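Local structure of Na-K-Cl cotransporter (Methanosarcina acetivorans, 3G40) at residues 169-177 against 207-218; 195-203 against 224-235. The protein forms the cytoplasmic C-terminal domain of a prokaryotic cation-chloride cotransporter, a membrane protein that probably carries chloride together with cations by symport. All blocks are in the same frame, centred on the assembly; numbering follows the deposited sequence.

Contact 1 of 2, residues 169-177 against 207-218; sequences WDISMELGN and QAQAAENFLQSL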
loop_
_atom_site.group_PDB
_atom_site.type_symbol
_atom_site.label_atom_id
_atom_site.label_comp_id
_atom_site.label_asym_id
_atom_site.label_seq_id
_atom_site.Cartn_x
_atom_site.Cartn_y
_atom_site.Cartn_z
ATOM N N TRP A 169 -28.957 -9.624 22.514
ATOM C CA TRP A 169 -28.247 -10.335 21.456
ATOM C C TRP A 169 -29.180 -11.061 20.484
ATOM O O TRP A 169 -28.741 -11.925 19.726
ATOM C CB TRP A 169 -27.250 -11.341 22.038
ATOM C CG TRP A 169 -26.036 -10.741 22.696
ATOM C CD1 TRP A 169 -25.812 -10.620 24.040
ATOM C CD2 TRP A 169 -24.866 -10.218 22.046
ATOM N NE1 TRP A 169 -24.583 -10.044 24.265
ATOM C CE2 TRP A 169 -23.983 -9.788 23.060
ATOM C CE3 TRP A 169 -24.482 -10.068 20.712
ATOM C CZ2 TRP A 169 -22.742 -9.213 22.779
ATOM C CZ3 TRP A 169 -23.243 -9.498 20.433
ATOM C CH2 TRP A 169 -22.391 -9.079 21.462
ATOM N N ASP A 170 -30.465 -10.731 20.509
ATOM C CA ASP A 170 -31.365 -11.254 19.489
ATOM C C ASP A 170 -31.279 -10.383 18.238
ATOM O O ASP A 170 -30.946 -9.200 18.318
ATOM C CB ASP A 170 -32.801 -11.370 20.008
ATOM C CG ASP A 170 -33.069 -10.469 21.198
ATOM O OD1 ASP A 170 -32.716 -9.270 21.137
ATOM O OD2 ASP A 170 -33.638 -10.964 22.195
ATOM N N ILE A 171 -31.557 -10.977 17.083
ATOM C CA ILE A 171 -31.382 -10.281 15.813
ATOM C C ILE A 171 -32.647 -9.570 15.335
ATOM O O ILE A 171 -33.615 -10.209 14.918
ATOM C CB ILE A 171 -30.902 -11.234 14.698
ATOM C CG1 ILE A 171 -29.530 -11.819 15.035
ATOM C CG2 ILE A 171 -30.851 -10.506 13.368
ATOM C CD1 ILE A 171 -29.574 -12.949 16.043
ATOM N N SER A 172 -32.631 -8.244 15.411
ATOM C CA SER A 172 -33.646 -7.420 14.768
ATOM C C SER A 172 -33.004 -6.821 13.529
ATOM O O SER A 172 -31.796 -6.579 13.518
ATOM C CB SER A 172 -34.106 -6.297 15.698
ATOM O OG SER A 172 -34.713 -6.813 16.866
ATOM N N MET A 173 -33.791 -6.591 12.484
ATOM C CA MET A 173 -33.266 -5.909 11.309
ATOM C C MET A 173 -32.550 -4.660 11.785
ATOM O O MET A 173 -31.540 -4.255 11.212
ATOM C CB MET A 173 -34.384 -5.543 10.339
ATOM C CG MET A 173 -35.090 -6.743 9.762
ATOM S SD MET A 173 -34.025 -7.799 8.757
ATOM C CE MET A 173 -34.228 -7.054 7.135
ATOM N N GLU A 174 -33.086 -4.063 12.848
ATOM C CA GLU A 174 -32.442 -2.947 13.525
ATOM C C GLU A 174 -31.168 -3.415 14.221
ATOM O O GLU A 174 -31.176 -3.731 15.416
ATOM C CB GLU A 174 -33.394 -2.322 14.547
ATOM C CG GLU A 174 -34.493 -1.471 13.935
ATOM C CD GLU A 174 -33.974 -0.155 13.388
ATOM O OE1 GLU A 174 -32.757 0.103 13.513
ATOM O OE2 GLU A 174 -34.784 0.624 12.839
ATOM N N LEU A 175 -30.076 -3.464 13.464
ATOM C CA LEU A 175 -28.787 -3.855 14.014
ATOM C C LEU A 175 -28.198 -2.714 14.828
ATOM O O LEU A 175 -27.247 -2.908 15.574
ATOM C CB LEU A 175 -27.825 -4.245 12.894
ATOM C CG LEU A 175 -28.165 -5.540 12.153
ATOM C CD1 LEU A 175 -27.194 -5.765 11.023
ATOM C CD2 LEU A 175 -28.147 -6.717 13.116
ATOM N N GLY A 176 -28.769 -1.522 14.673
ATOM C CA GLY A 176 -28.222 -0.337 15.305
ATOM C C GLY A 176 -26.995 0.116 14.540
ATOM O O GLY A 176 -26.892 -0.119 13.340
ATOM N N ASN A 177 -26.044 0.740 15.229
ATOM C CA ASN A 177 -24.899 1.336 14.541
ATOM C C ASN A 177 -23.840 0.325 14.103
ATOM O O ASN A 177 -22.709 0.347 14.598
ATOM C CB ASN A 177 -24.268 2.429 15.410
ATOM C CG ASN A 177 -23.193 3.206 14.675
ATOM O OD1 ASN A 177 -23.240 3.351 13.453
ATOM N ND2 ASN A 177 -22.219 3.715 15.418
ATOM N N GLN A 207 -23.970 -14.121 28.656
ATOM C CA GLN A 207 -23.811 -13.147 27.584
ATOM C C GLN A 207 -22.896 -13.670 26.484
ATOM O O GLN A 207 -23.120 -13.398 25.306
ATOM C CB GLN A 207 -23.300 -11.803 28.114
ATOM C CG GLN A 207 -24.312 -11.071 28.980
ATOM C CD GLN A 207 -23.884 -9.657 29.311
ATOM O OE1 GLN A 207 -23.436 -8.909 28.441
ATOM N NE2 GLN A 207 -24.026 -9.280 30.578
ATOM N N ALA A 208 -21.862 -14.411 26.864
ATOM C CA ALA A 208 -20.936 -14.949 25.875
ATOM C C ALA A 208 -21.662 -15.922 24.946
ATOM O O ALA A 208 -21.483 -15.875 23.729
ATOM C CB ALA A 208 -19.719 -15.627 26.556
ATOM N N GLN A 209 -22.479 -16.802 25.524
ATOM C CA GLN A 209 -23.284 -17.733 24.739
ATOM C C GLN A 209 -24.221 -16.982 23.796
ATOM O O GLN A 209 -24.347 -17.326 22.626
ATOM C CB GLN A 209 -24.118 -18.645 25.644
ATOM C CG GLN A 209 -24.969 -19.641 24.867
ATOM C CD GLN A 209 -24.126 -20.703 24.181
ATOM O OE1 GLN A 209 -23.695 -21.663 24.812
ATOM N NE2 GLN A 209 -23.888 -20.539 22.873
ATOM N N ALA A 210 -24.902 -15.971 24.316
ATOM C CA ALA A 210 -25.811 -15.199 23.486
ATOM C C ALA A 210 -25.074 -14.505 22.328
ATOM O O ALA A 210 -25.610 -14.385 21.234
ATOM C CB ALA A 210 -26.587 -14.192 24.333
ATOM N N ALA A 211 -23.844 -14.065 22.574
ATOM C CA ALA A 211 -23.064 -13.377 21.557
ATOM C C ALA A 211 -22.629 -14.366 20.484
ATOM O O ALA A 211 -22.635 -14.051 19.298
ATOM C CB ALA A 211 -21.848 -12.682 22.183
ATOM N N GLU A 212 -22.241 -15.561 20.906
ATOM C CA GLU A 212 -21.924 -16.628 19.971
ATOM C C GLU A 212 -23.116 -16.933 19.066
ATOM O O GLU A 212 -22.952 -17.072 17.852
ATOM C CB GLU A 212 -21.526 -17.898 20.734
ATOM C CG GLU A 212 -21.105 -19.045 19.836
ATOM C CD GLU A 212 -19.737 -18.814 19.210
ATOM O OE1 GLU A 212 -18.869 -18.216 19.888
ATOM O OE2 GLU A 212 -19.525 -19.233 18.049
ATOM N N ASN A 213 -24.264 -17.046 19.593
ATOM C CA ASN A 213 -25.402 -17.380 18.863
ATOM C C ASN A 213 -25.773 -16.221 17.929
ATOM O O ASN A 213 -26.136 -16.450 16.981
ATOM C CB ASN A 213 -26.590 -17.795 19.734
ATOM C CG ASN A 213 -26.370 -19.121 20.500
ATOM O OD1 ASN A 213 -25.673 -19.934 20.201
ATOM N ND2 ASN A 213 -27.060 -19.237 21.416
ATOM N N PHE A 214 -25.675 -15.012 18.401
ATOM C CA PHE A 214 -25.946 -13.842 17.577
ATOM C C PHE A 214 -25.022 -13.789 16.361
ATOM O O PHE A 214 -25.489 -13.600 15.243
ATOM C CB PHE A 214 -25.835 -12.572 18.419
ATOM C CG PHE A 214 -25.914 -11.312 17.620
ATOM C CD1 PHE A 214 -27.146 -10.771 17.275
ATOM C CD2 PHE A 214 -24.763 -10.665 17.219
ATOM C CE1 PHE A 214 -27.221 -9.603 16.524
ATOM C CE2 PHE A 214 -24.836 -9.483 16.462
ATOM C CZ PHE A 214 -26.069 -8.961 16.128
ATOM N N LEU A 215 -23.719 -13.980 16.575
ATOM C CA LEU A 215 -22.751 -13.973 15.477
ATOM C C LEU A 215 -23.000 -15.076 14.444
ATOM O O LEU A 215 -22.911 -14.839 13.236
ATOM C CB LEU A 215 -21.318 -14.064 16.007
ATOM C CG LEU A 215 -20.905 -12.922 16.945
ATOM C CD1 LEU A 215 -19.417 -13.016 17.280
ATOM C CD2 LEU A 215 -21.247 -11.565 16.350
ATOM N N GLN A 216 -23.306 -16.280 14.909
ATOM C CA GLN A 216 -23.630 -17.372 13.988
ATOM C C GLN A 216 -24.896 -17.023 13.185
ATOM O O GLN A 216 -25.001 -17.333 11.995
ATOM C CB GLN A 216 -23.816 -18.699 14.727
ATOM C CG GLN A 216 -22.537 -19.275 15.365
ATOM C CD GLN A 216 -21.584 -19.914 14.365
ATOM O OE1 GLN A 216 -21.671 -19.672 13.160
ATOM N NE2 GLN A 216 -20.654 -20.728 14.867
ATOM N N SER A 217 -25.860 -16.390 13.841
ATOM C CA SER A 217 -27.109 -16.027 13.169
ATOM C C SER A 217 -26.899 -14.943 12.124
ATOM O O SER A 217 -27.496 -14.984 11.040
ATOM C CB SER A 217 -28.163 -15.573 14.178
ATOM O OG SER A 217 -28.507 -16.656 15.015
ATOM N N LEU A 218 -26.066 -13.970 12.472
ATOM C CA LEU A 218 -25.727 -12.875 11.569
ATOM C C LEU A 218 -25.074 -13.424 10.311
ATOM O O LEU A 218 -25.469 -13.078 9.199
ATOM C CB LEU A 218 -24.787 -11.895 12.268
ATOM C CG LEU A 218 -24.462 -10.573 11.588
ATOM C CD1 LEU A 218 -25.729 -9.743 11.489
ATOM C CD2 LEU A 218 -23.398 -9.843 12.387
HETATM O O HOH W 1 -28.395 -14.548 20.724
#
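Trp169 lays its indole over the small side chain of Ala211, whose CB stands 3.5 Å from the centroid of the six-membered ring and only 8° off the normal, a CH-pi contact over the face. Trp169 CG is anti to its own carbonyl carbon (chi1 -71°), which carries the indole in over the helix. The same six-membered ring turns an edge toward the face of Phe214 in an offset edge-to-face pair, with the planes at 62° and Trp169 CE3 3.6 Å from Phe214 CD2. Segment 169-177 is part of the loop between strand 157-161 and helix 179-192, and here it packs against helix 205-222, the connecting helix of a beta-alpha-beta unit, with Trp169 also reaching Thr200 of strand 195-201. Ile171 brings its CG1 to 3.4 Å from Phe214 CD1, while its CD1 touches Ser217 CB; this part of the loop is poorly ordered. Leu175 CD2 lies at the edge of the Phe214 ring, 4.3 Å from CZ. With no direct hydrogen bond between loop and helix, one water donates to both Trp169 O and Ala210 O, at 2.8 Å each. Replacing Trp169 by an alanine would probably uncover Ala211 and leave Phe214 without its aromatic partner. Trp169 NE1 is buried by the contact and has no hydrogen-bond partner in the model.

Contact 2 of 2, residues 195-203 against 224-235; sequences SLSFMTFAP and IPNVKMQVLREN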
loop_
_atom_site.group_PDB
_atom_site.type_symbol
_atom_site.label_atom_id
_atom_site.label_comp_id
_atom_site.label_asym_id
_atom_site.label_seq_id
_atom_site.Cartn_x
_atom_site.Cartn_y
_atom_site.Cartn_z
ATOM N N SER A 195 -10.124 -13.737 4.299
ATOM C CA SER A 195 -10.904 -14.415 5.339
ATOM C C SER A 195 -11.497 -13.403 6.309
ATOM O O SER A 195 -10.839 -12.436 6.683
ATOM C CB SER A 195 -10.026 -15.409 6.107
ATOM O OG SER A 195 -9.538 -16.381 5.215
ATOM N N LEU A 196 -12.745 -13.626 6.711
ATOM C CA LEU A 196 -13.455 -12.703 7.582
ATOM C C LEU A 196 -13.758 -13.340 8.930
ATOM O O LEU A 196 -14.234 -14.478 8.975
ATOM C CB LEU A 196 -14.770 -12.273 6.930
ATOM C CG LEU A 196 -15.693 -11.351 7.717
ATOM C CD1 LEU A 196 -14.986 -10.058 8.142
ATOM C CD2 LEU A 196 -16.944 -11.007 6.881
ATOM N N SER A 197 -13.491 -12.615 10.017
ATOM C CA SER A 197 -13.893 -13.068 11.361
ATOM C C SER A 197 -14.775 -12.028 12.019
ATOM O O SER A 197 -14.573 -10.827 11.832
ATOM C CB SER A 197 -12.692 -13.324 12.288
ATOM O OG SER A 197 -11.806 -14.290 11.771
ATOM N N PHE A 198 -15.754 -12.496 12.790
ATOM C CA PHE A 198 -16.554 -11.622 13.638
ATOM C C PHE A 198 -15.986 -11.714 15.048
ATOM O O PHE A 198 -15.850 -12.814 15.596
ATOM C CB PHE A 198 -18.017 -12.075 13.692
ATOM C CG PHE A 198 -18.780 -11.900 12.414
ATOM C CD1 PHE A 198 -20.032 -12.485 12.271
ATOM C CD2 PHE A 198 -18.270 -11.150 11.362
ATOM C CE1 PHE A 198 -20.759 -12.331 11.112
ATOM C CE2 PHE A 198 -18.999 -10.994 10.190
ATOM C CZ PHE A 198 -20.237 -11.571 10.066
ATOM N N MET A 199 -15.670 -10.561 15.626
ATOM C CA MET A 199 -15.096 -10.467 16.967
ATOM C C MET A 199 -16.047 -9.716 17.900
ATOM O O MET A 199 -16.602 -8.676 17.540
ATOM C CB MET A 199 -13.763 -9.714 16.908
ATOM C CG MET A 199 -12.811 -10.199 15.804
ATOM S SD MET A 199 -12.013 -11.753 16.216
ATOM C CE MET A 199 -11.537 -11.403 17.895
ATOM N N THR A 200 -16.246 -10.234 19.107
ATOM C CA THR A 200 -16.998 -9.477 20.096
ATOM C C THR A 200 -16.485 -9.815 21.499
ATOM O O THR A 200 -15.498 -10.522 21.641
ATOM C CB THR A 200 -18.523 -9.717 19.984
ATOM O OG1 THR A 200 -19.228 -8.694 20.702
ATOM C CG2 THR A 200 -18.901 -11.085 20.549
ATOM N N PHE A 201 -17.136 -9.282 22.520
ATOM C CA PHE A 201 -16.721 -9.541 23.903
ATOM C C PHE A 201 -17.950 -9.637 24.788
ATOM O O PHE A 201 -19.018 -9.134 24.432
ATOM C CB PHE A 201 -15.807 -8.420 24.395
ATOM C CG PHE A 201 -16.353 -7.056 24.121
ATOM C CD1 PHE A 201 -17.050 -6.368 25.099
ATOM C CD2 PHE A 201 -16.197 -6.473 22.875
ATOM C CE1 PHE A 201 -17.566 -5.110 24.843
ATOM C CE2 PHE A 201 -16.713 -5.219 22.609
ATOM C CZ PHE A 201 -17.401 -4.537 23.595
ATOM N N ALA A 202 -17.801 -10.295 25.939
ATOM C CA ALA A 202 -18.915 -10.512 26.840
ATOM C C ALA A 202 -18.378 -10.652 28.260
ATOM O O ALA A 202 -17.311 -11.236 28.460
ATOM C CB ALA A 202 -19.669 -11.759 26.432
ATOM N N PRO A 203 -19.120 -10.116 29.244
ATOM C CA PRO A 203 -18.773 -10.104 30.672
ATOM C C PRO A 203 -19.080 -11.424 31.371
ATOM O O PRO A 203 -18.411 -11.779 32.348
ATOM C CB PRO A 203 -19.699 -9.023 31.254
ATOM C CG PRO A 203 -20.500 -8.492 30.117
ATOM C CD PRO A 203 -20.413 -9.467 28.996
ATOM N N ILE A 224 -22.995 -15.046 4.527
ATOM C CA ILE A 224 -21.551 -14.935 4.358
ATOM C C ILE A 224 -20.957 -16.258 4.841
ATOM O O ILE A 224 -21.118 -16.613 6.007
ATOM C CB ILE A 224 -20.964 -13.749 5.174
ATOM C CG1 ILE A 224 -21.688 -12.439 4.842
ATOM C CG2 ILE A 224 -19.476 -13.602 4.911
ATOM C CD1 ILE A 224 -21.431 -11.313 5.844
ATOM N N PRO A 225 -20.293 -17.002 3.939
ATOM C CA PRO A 225 -19.717 -18.311 4.255
ATOM C C PRO A 225 -18.325 -18.197 4.869
ATOM O O PRO A 225 -17.638 -17.188 4.670
ATOM C CB PRO A 225 -19.604 -18.994 2.884
ATOM C CG PRO A 225 -20.041 -17.963 1.854
ATOM C CD PRO A 225 -20.050 -16.632 2.534
ATOM N N ASN A 226 -17.933 -19.231 5.612
ATOM C CA ASN A 226 -16.583 -19.353 6.148
ATOM C C ASN A 226 -16.178 -18.223 7.096
ATOM O O ASN A 226 -15.005 -17.870 7.179
ATOM C CB ASN A 226 -15.568 -19.466 5.004
ATOM C CG ASN A 226 -15.901 -20.593 4.043
ATOM O OD1 ASN A 226 -16.114 -21.732 4.454
ATOM N ND2 ASN A 226 -15.951 -20.274 2.753
ATOM N N VAL A 227 -17.147 -17.671 7.813
ATOM C CA VAL A 227 -16.876 -16.657 8.827
ATOM C C VAL A 227 -16.521 -17.313 10.170
ATOM O O VAL A 227 -17.232 -18.199 10.645
ATOM C CB VAL A 227 -18.080 -15.707 8.979
ATOM C CG1 VAL A 227 -17.821 -14.668 10.065
ATOM C CG2 VAL A 227 -18.374 -15.023 7.642
ATOM N N LYS A 228 -15.412 -16.889 10.769
ATOM C CA LYS A 228 -15.003 -17.410 12.076
ATOM C C LYS A 228 -15.437 -16.456 13.178
ATOM O O LYS A 228 -15.323 -15.243 13.027
ATOM C CB LYS A 228 -13.485 -17.600 12.133
ATOM C CG LYS A 228 -12.960 -18.670 11.188
ATOM C CD LYS A 228 -11.470 -18.906 11.388
ATOM C CE LYS A 228 -10.950 -20.002 10.463
ATOM N NZ LYS A 228 -9.461 -20.102 10.497
ATOM N N MET A 229 -15.942 -17.006 14.277
ATOM C CA MET A 229 -16.463 -16.207 15.381
ATOM C C MET A 229 -15.538 -16.290 16.586
ATOM O O MET A 229 -15.094 -17.376 16.958
ATOM C CB MET A 229 -17.845 -16.721 15.803
ATOM C CG MET A 229 -18.764 -17.074 14.654
ATOM S SD MET A 229 -18.966 -15.646 13.569
ATOM C CE MET A 229 -20.011 -16.394 12.314
ATOM N N GLN A 230 -15.247 -15.145 17.196
ATOM C CA GLN A 230 -14.555 -15.127 18.481
ATOM C C GLN A 230 -15.327 -14.277 19.469
ATOM O O GLN A 230 -15.638 -13.125 19.194
ATOM C CB GLN A 230 -13.145 -14.557 18.346
ATOM C CG GLN A 230 -12.140 -15.500 17.730
ATOM C CD GLN A 230 -10.712 -14.989 17.858
ATOM O OE1 GLN A 230 -10.315 -14.459 18.899
ATOM N NE2 GLN A 230 -9.931 -15.150 16.793
ATOM N N VAL A 231 -15.642 -14.845 20.623
ATOM C CA VAL A 231 -16.197 -14.058 21.708
ATOM C C VAL A 231 -15.110 -13.942 22.770
ATOM O O VAL A 231 -14.727 -14.943 23.388
ATOM C CB VAL A 231 -17.467 -14.713 22.302
ATOM C CG1 VAL A 231 -17.992 -13.890 23.458
ATOM C CG2 VAL A 231 -18.544 -14.869 21.237
ATOM N N LEU A 232 -14.610 -12.727 22.972
ATOM C CA LEU A 232 -13.464 -12.484 23.845
ATOM C C LEU A 232 -13.874 -12.182 25.284
ATOM O O LEU A 232 -14.996 -11.737 25.555
ATOM C CB LEU A 232 -12.604 -11.330 23.306
ATOM C CG LEU A 232 -11.992 -11.531 21.919
ATOM C CD1 LEU A 232 -11.203 -10.300 21.496
ATOM C CD2 LEU A 232 -11.113 -12.783 21.889
ATOM N N ARG A 233 -12.943 -12.425 26.201
ATOM C CA ARG A 233 -13.156 -12.133 27.611
ATOM C C ARG A 233 -13.063 -10.627 27.853
ATOM O O ARG A 233 -13.753 -10.081 28.709
ATOM C CB ARG A 233 -12.108 -12.865 28.455
ATOM C CG ARG A 233 -12.376 -12.865 29.946
ATOM C CD ARG A 233 -13.293 -14.013 30.326
ATOM N NE ARG A 233 -13.402 -14.177 31.772
ATOM C CZ ARG A 233 -14.074 -15.162 32.357
ATOM N NH1 ARG A 233 -14.695 -16.071 31.616
ATOM N NH2 ARG A 233 -14.124 -15.240 33.680
ATOM N N GLU A 234 -12.224 -9.949 27.079
ATOM C CA GLU A 234 -11.966 -8.532 27.325
ATOM C C GLU A 234 -12.300 -7.634 26.138
ATOM O O GLU A 234 -12.192 -8.044 24.982
ATOM C CB GLU A 234 -10.505 -8.319 27.727
ATOM C CG GLU A 234 -10.049 -9.194 28.882
ATOM C CD GLU A 234 -8.538 -9.307 28.962
ATOM O OE1 GLU A 234 -7.842 -8.366 28.521
ATOM O OE2 GLU A 234 -8.048 -10.340 29.468
ATOM N N ASN A 235 -12.716 -6.412 26.453
ATOM C CA ASN A 235 -12.932 -5.357 25.476
ATOM C C ASN A 235 -11.641 -5.062 24.719
ATOM O O ASN A 235 -10.556 -5.119 25.298
ATOM C CB ASN A 235 -13.396 -4.102 26.213
ATOM C CG ASN A 235 -13.982 -3.066 25.294
ATOM O OD1 ASN A 235 -13.509 -1.934 25.237
ATOM N ND2 ASN A 235 -15.019 -3.444 24.565
HETATM O O HOH W 2 -14.075 -15.969 5.545
HETATM O O HOH W 3 -12.419 -16.727 8.650
#
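A parallel beta-alpha-beta unit closes one border of the mixed sheet, and its two strands, 195-201 and 228-232, lie next to each other with axes 4.3 Å apart at 17°. Six backbone bonds zip them together, alternating in direction, from Lys228 N to Leu196 O through to Ala202 N to Leu232 O; that of Leu232 N to Thr200 O is 2.7 Å long. Phe198 and Met229 share the face turned to helix 205-222. The Phe198 ring has Val227 CG1 poised over its centre, 3.6 Å from the centroid and 4° off the normal, while Met229 SD approaches obliquely, 3.6 Å from Phe198 CD1, in a Met-aromatic contact. Thr200 and Val231 continue this face side by side, their CG2 methyls 3.9 Å apart. On the other face Met199, bent at chi2 and chi3, curls alongside the extended Gln230, so that Met199 CE sits 3.4 Å from Gln230 OE1 and also meets Leu232 CD1. Two waters bridge Leu196 to Asn226 O, one through Leu196 N and the other through Leu196 O. The backbone bonds thus set the register, whereas apolar contacts dominate among the side chains; Thr200 OG1, on the helix-facing side, is satisfied by Ile162 O.

Contacts 1 and 2 illustrate how a loop can be fitted against a beta-alpha-beta crossover where its helix meets its strands. Their centres are about 11 Å apart, and their segments alternate along the chain: loop 169-177, strand 195-201, helix 205-222, strand 228-232. The helix thus joins the two strands of contact 2 and itself receives the loop in contact 1. The two contacts meet directly where Trp169 CH2 lies 3.3 Å from Thr200 OG1 and where Leu215 O lies 3.4 Å from Met229 CE. Strand 228-232 is outermost within this chain, so loop, helix and strands together build one end of the ten-stranded sheet, within the second of the two C-terminal family regions.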